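Local atomic coordinates of diaminopimelate decarboxylase (Helicobacter pylori, PDB entry 2QGH), a protein that catalyses the pyridoxal-phosphate-dependent decarboxylation of meso-diaminopimelate to L-lysine, the last step of bacterial lysine biosynthesis. Residues Y63-L71 / V375-A383. Sequence-based numbering, arbitrary orientation.
Sequences YALKANSNL and VGAYGSSMA. With LYS (lysine), chain C; PLP (pyridoxal-5'-phosphate), chain B.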
loop_
_atom_site.group_PDB
_atom_site.type_symbol
_atom_site.label_atom_id
_atom_site.label_comp_id
_atom_site.label_asym_id
_atom_site.label_seq_id
_atom_site.Cartn_x
_atom_site.Cartn_y
_atom_site.Cartn_z
ATOM N N TYR A 63 -11.711 14.406 -14.348
ATOM C CA TYR A 63 -11.381 13.977 -13.000
ATOM C C TYR A 63 -10.434 12.766 -13.004
ATOM O O TYR A 63 -10.715 11.741 -13.621
ATOM C CB TYR A 63 -12.670 13.641 -12.247
ATOM C CG TYR A 63 -12.426 13.006 -10.910
ATOM C CD1 TYR A 63 -11.737 13.694 -9.910
ATOM C CD2 TYR A 63 -12.833 11.702 -10.656
ATOM C CE1 TYR A 63 -11.455 13.099 -8.699
ATOM C CE2 TYR A 63 -12.553 11.092 -9.444
ATOM C CZ TYR A 63 -11.862 11.796 -8.472
ATOM O OH TYR A 63 -11.559 11.196 -7.278
ATOM N N ALA A 64 -9.298 12.897 -12.329
ATOM C CA ALA A 64 -8.330 11.809 -12.265
ATOM C C ALA A 64 -8.810 10.777 -11.239
ATOM O O ALA A 64 -8.687 10.987 -10.030
ATOM C CB ALA A 64 -6.964 12.358 -11.878
ATOM N N LEU A 65 -9.360 9.670 -11.737
ATOM C CA LEU A 65 -9.898 8.603 -10.888
ATOM C C LEU A 65 -8.939 8.060 -9.836
ATOM O O LEU A 65 -9.353 7.717 -8.730
ATOM C CB LEU A 65 -10.434 7.453 -11.753
ATOM C CG LEU A 65 -11.864 7.618 -12.298
ATOM C CD1 LEU A 65 -11.971 8.900 -13.107
ATOM C CD2 LEU A 65 -12.243 6.409 -13.154
ATOM N N LYS A 66 -7.661 7.983 -10.182
ATOM C CA LYS A 66 -6.653 7.506 -9.249
ATOM C C LYS A 66 -6.819 8.161 -7.876
ATOM O O LYS A 66 -6.507 7.553 -6.857
ATOM C CB LYS A 66 -5.262 7.808 -9.800
ATOM C CG LYS A 66 -5.031 9.285 -10.092
ATOM C CD LYS A 66 -3.696 9.511 -10.765
ATOM C CE LYS A 66 -3.654 8.822 -12.126
ATOM N NZ LYS A 66 -4.682 9.371 -13.055
ATOM N N ALA A 67 -7.311 9.399 -7.837
ATOM C CA ALA A 67 -7.505 10.084 -6.555
ATOM C C ALA A 67 -8.527 9.330 -5.709
ATOM O O ALA A 67 -8.284 9.025 -4.540
ATOM C CB ALA A 67 -7.970 11.518 -6.779
ATOM N N ASN A 68 -9.673 9.034 -6.318
ATOM C CA ASN A 68 -10.751 8.304 -5.664
ATOM C C ASN A 68 -11.716 7.864 -6.758
ATOM O O ASN A 68 -12.309 8.696 -7.436
ATOM C CB ASN A 68 -11.484 9.192 -4.656
ATOM C CG ASN A 68 -12.303 8.383 -3.669
ATOM O OD1 ASN A 68 -13.005 7.457 -4.055
ATOM N ND2 ASN A 68 -12.215 8.730 -2.393
ATOM N N SER A 69 -11.861 6.553 -6.921
ATOM C CA SER A 69 -12.713 5.980 -7.958
ATOM C C SER A 69 -14.033 5.404 -7.468
ATOM O O SER A 69 -14.690 4.667 -8.212
ATOM C CB SER A 69 -11.961 4.869 -8.693
ATOM O OG SER A 69 -10.808 5.375 -9.325
ATOM N N ASN A 70 -14.428 5.718 -6.236
ATOM C CA ASN A 70 -15.683 5.186 -5.725
ATOM C C ASN A 70 -16.833 5.477 -6.708
ATOM O O ASN A 70 -17.023 6.610 -7.168
ATOM C CB ASN A 70 -15.974 5.748 -4.328
ATOM C CG ASN A 70 -17.315 5.288 -3.777
ATOM O OD1 ASN A 70 -18.358 5.874 -4.080
ATOM N ND2 ASN A 70 -17.295 4.230 -2.974
ATOM N N LEU A 71 -17.566 4.419 -7.050
ATOM C CA LEU A 71 -18.685 4.484 -7.979
ATOM C C LEU A 71 -19.669 5.614 -7.717
ATOM O O LEU A 71 -20.123 6.269 -8.646
ATOM C CB LEU A 71 -19.432 3.150 -7.967
ATOM C CG LEU A 71 -19.136 2.148 -9.082
ATOM C CD1 LEU A 71 -17.665 2.169 -9.438
ATOM C CD2 LEU A 71 -19.573 0.768 -8.634
ATOM N N VAL A 375 -8.469 13.301 3.584
ATOM C CA VAL A 375 -8.042 11.971 3.167
ATOM C C VAL A 375 -8.907 11.432 2.029
ATOM O O VAL A 375 -8.936 10.222 1.786
ATOM C CB VAL A 375 -8.120 10.970 4.336
ATOM C CG1 VAL A 375 -7.236 11.426 5.467
ATOM C CG2 VAL A 375 -9.560 10.835 4.803
ATOM N N GLY A 376 -9.607 12.333 1.338
ATOM C CA GLY A 376 -10.465 11.928 0.236
ATOM C C GLY A 376 -9.712 11.577 -1.037
ATOM O O GLY A 376 -10.254 10.946 -1.944
ATOM N N ALA A 377 -8.448 11.974 -1.109
ATOM C CA ALA A 377 -7.649 11.685 -2.291
ATOM C C ALA A 377 -6.498 10.778 -1.924
ATOM O O ALA A 377 -5.807 11.014 -0.934
ATOM C CB ALA A 377 -7.119 12.970 -2.888
ATOM N N TYR A 378 -6.297 9.736 -2.724
ATOM C CA TYR A 378 -5.216 8.790 -2.494
ATOM C C TYR A 378 -5.288 8.247 -1.084
ATOM O O TYR A 378 -4.273 7.933 -0.464
ATOM C CB TYR A 378 -3.870 9.466 -2.756
ATOM C CG TYR A 378 -3.821 10.093 -4.133
ATOM C CD1 TYR A 378 -3.852 9.300 -5.280
ATOM C CD2 TYR A 378 -3.813 11.481 -4.291
ATOM C CE1 TYR A 378 -3.884 9.873 -6.558
ATOM C CE2 TYR A 378 -3.842 12.067 -5.563
ATOM C CZ TYR A 378 -3.880 11.258 -6.691
ATOM O OH TYR A 378 -3.926 11.821 -7.946
ATOM N N GLY A 379 -6.512 8.148 -0.583
ATOM C CA GLY A 379 -6.737 7.603 0.740
ATOM C C GLY A 379 -7.106 6.145 0.556
ATOM O O GLY A 379 -6.235 5.282 0.478
ATOM N N SER A 380 -8.394 5.859 0.444
ATOM C CA SER A 380 -8.825 4.481 0.270
ATOM C C SER A 380 -8.411 3.853 -1.068
ATOM O O SER A 380 -8.463 2.639 -1.218
ATOM C CB SER A 380 -10.340 4.385 0.426
ATOM O OG SER A 380 -10.979 4.678 -0.794
ATOM N N SER A 381 -8.001 4.660 -2.042
ATOM C CA SER A 381 -7.601 4.104 -3.335
ATOM C C SER A 381 -6.238 3.408 -3.289
ATOM O O SER A 381 -5.903 2.645 -4.187
ATOM C CB SER A 381 -7.594 5.188 -4.415
ATOM O OG SER A 381 -6.563 6.125 -4.192
ATOM N N MET A 382 -5.455 3.667 -2.246
ATOM C CA MET A 382 -4.144 3.023 -2.092
ATOM C C MET A 382 -4.178 2.063 -0.904
ATOM O O MET A 382 -3.150 1.477 -0.539
ATOM C CB MET A 382 -3.042 4.055 -1.833
ATOM C CG MET A 382 -2.858 5.100 -2.917
ATOM S SD MET A 382 -1.390 6.112 -2.567
ATOM C CE MET A 382 -0.134 5.149 -3.430
ATOM N N ALA A 383 -5.362 1.918 -0.306
ATOM C CA ALA A 383 -5.553 1.056 0.855
ATOM C C ALA A 383 -5.374 -0.424 0.523
ATOM O O ALA A 383 -5.683 -0.859 -0.584
ATOM C CB ALA A 383 -6.941 1.296 1.464
HETATM N N LYS C . -0.500 8.866 -4.699
HETATM C CA LYS C . 0.116 10.223 -4.562
HETATM C C LYS C . -0.293 10.863 -3.236
HETATM O O LYS C . -0.838 10.124 -2.390
HETATM C CB LYS C . -0.312 11.113 -5.743
HETATM C CG LYS C . 0.220 10.628 -7.083
HETATM C CD LYS C . -0.483 11.274 -8.262
HETATM C CE LYS C . 0.114 10.757 -9.570
HETATM N NZ LYS C . -0.613 11.193 -10.810
HETATM O OXT LYS C . -0.069 12.080 -3.052
HETATM N N1 PLP B . -3.205 13.507 -14.623
HETATM C C2 PLP B . -2.099 12.634 -14.690
HETATM C C2A PLP B . -1.587 12.166 -15.995
HETATM C C3 PLP B . -1.504 12.189 -13.443
HETATM O O3 PLP B . -0.430 11.320 -13.446
HETATM C C4 PLP B . -2.008 12.628 -12.219
HETATM C C4A PLP B . -1.155 12.323 -11.039
HETATM C C5 PLP B . -3.116 13.486 -12.163
HETATM C C6 PLP B . -3.709 13.958 -13.396
HETATM C C5A PLP B . -3.893 13.827 -10.964
HETATM O O4P PLP B . -3.224 14.851 -10.264
HETATM P P PLP B . -3.745 15.386 -9.005
HETATM O O1P PLP B . -4.491 14.434 -8.020
HETATM O O2P PLP B . -4.719 16.551 -9.485
HETATM O O3P PLP B . -2.489 15.944 -8.232
HETATM O O HOH W 1 -9.076 7.778 -2.047
#
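Tyr378 lies flat between Ala67 and the bound lysine, an example of an active site assembled where two domains meet: the turn after the first strand of the alpha/beta barrel faces a loop of the C-terminal beta domain. Ala67 CA sits over one face of the ring in a CH-pi contact, 3.9 Å from the centroid, while the ligand's CB lies over the centre of the opposite face. With CG anti to its own carbonyl carbon (chi1 -54°), the ring runs alongside the Lys66 side chain, both pointing the same way, and Lys66 CG lies 3.5 Å from Tyr378 OH. That hydroxyl donates to the cofactor phosphate oxygen O1P, which is in the ring plane; Lys66 NZ forms a salt bridge with Asp85. One backbone bond secures the main chain of Tyr378: its N donates to a lone pair of Ala67 O at 2.8 Å, and a water donates to the same oxygen. Ser381 OG donates to Lys66 O almost in line with the carbonyl bond. Tyr386 of the second subunit packs on Tyr378. Asn68 uses both ends of its amide: OD1 closes an Asx turn with Asn70 N, and ND2 donates nearly straight (168°) to Gly376 O, 3.0 Å away.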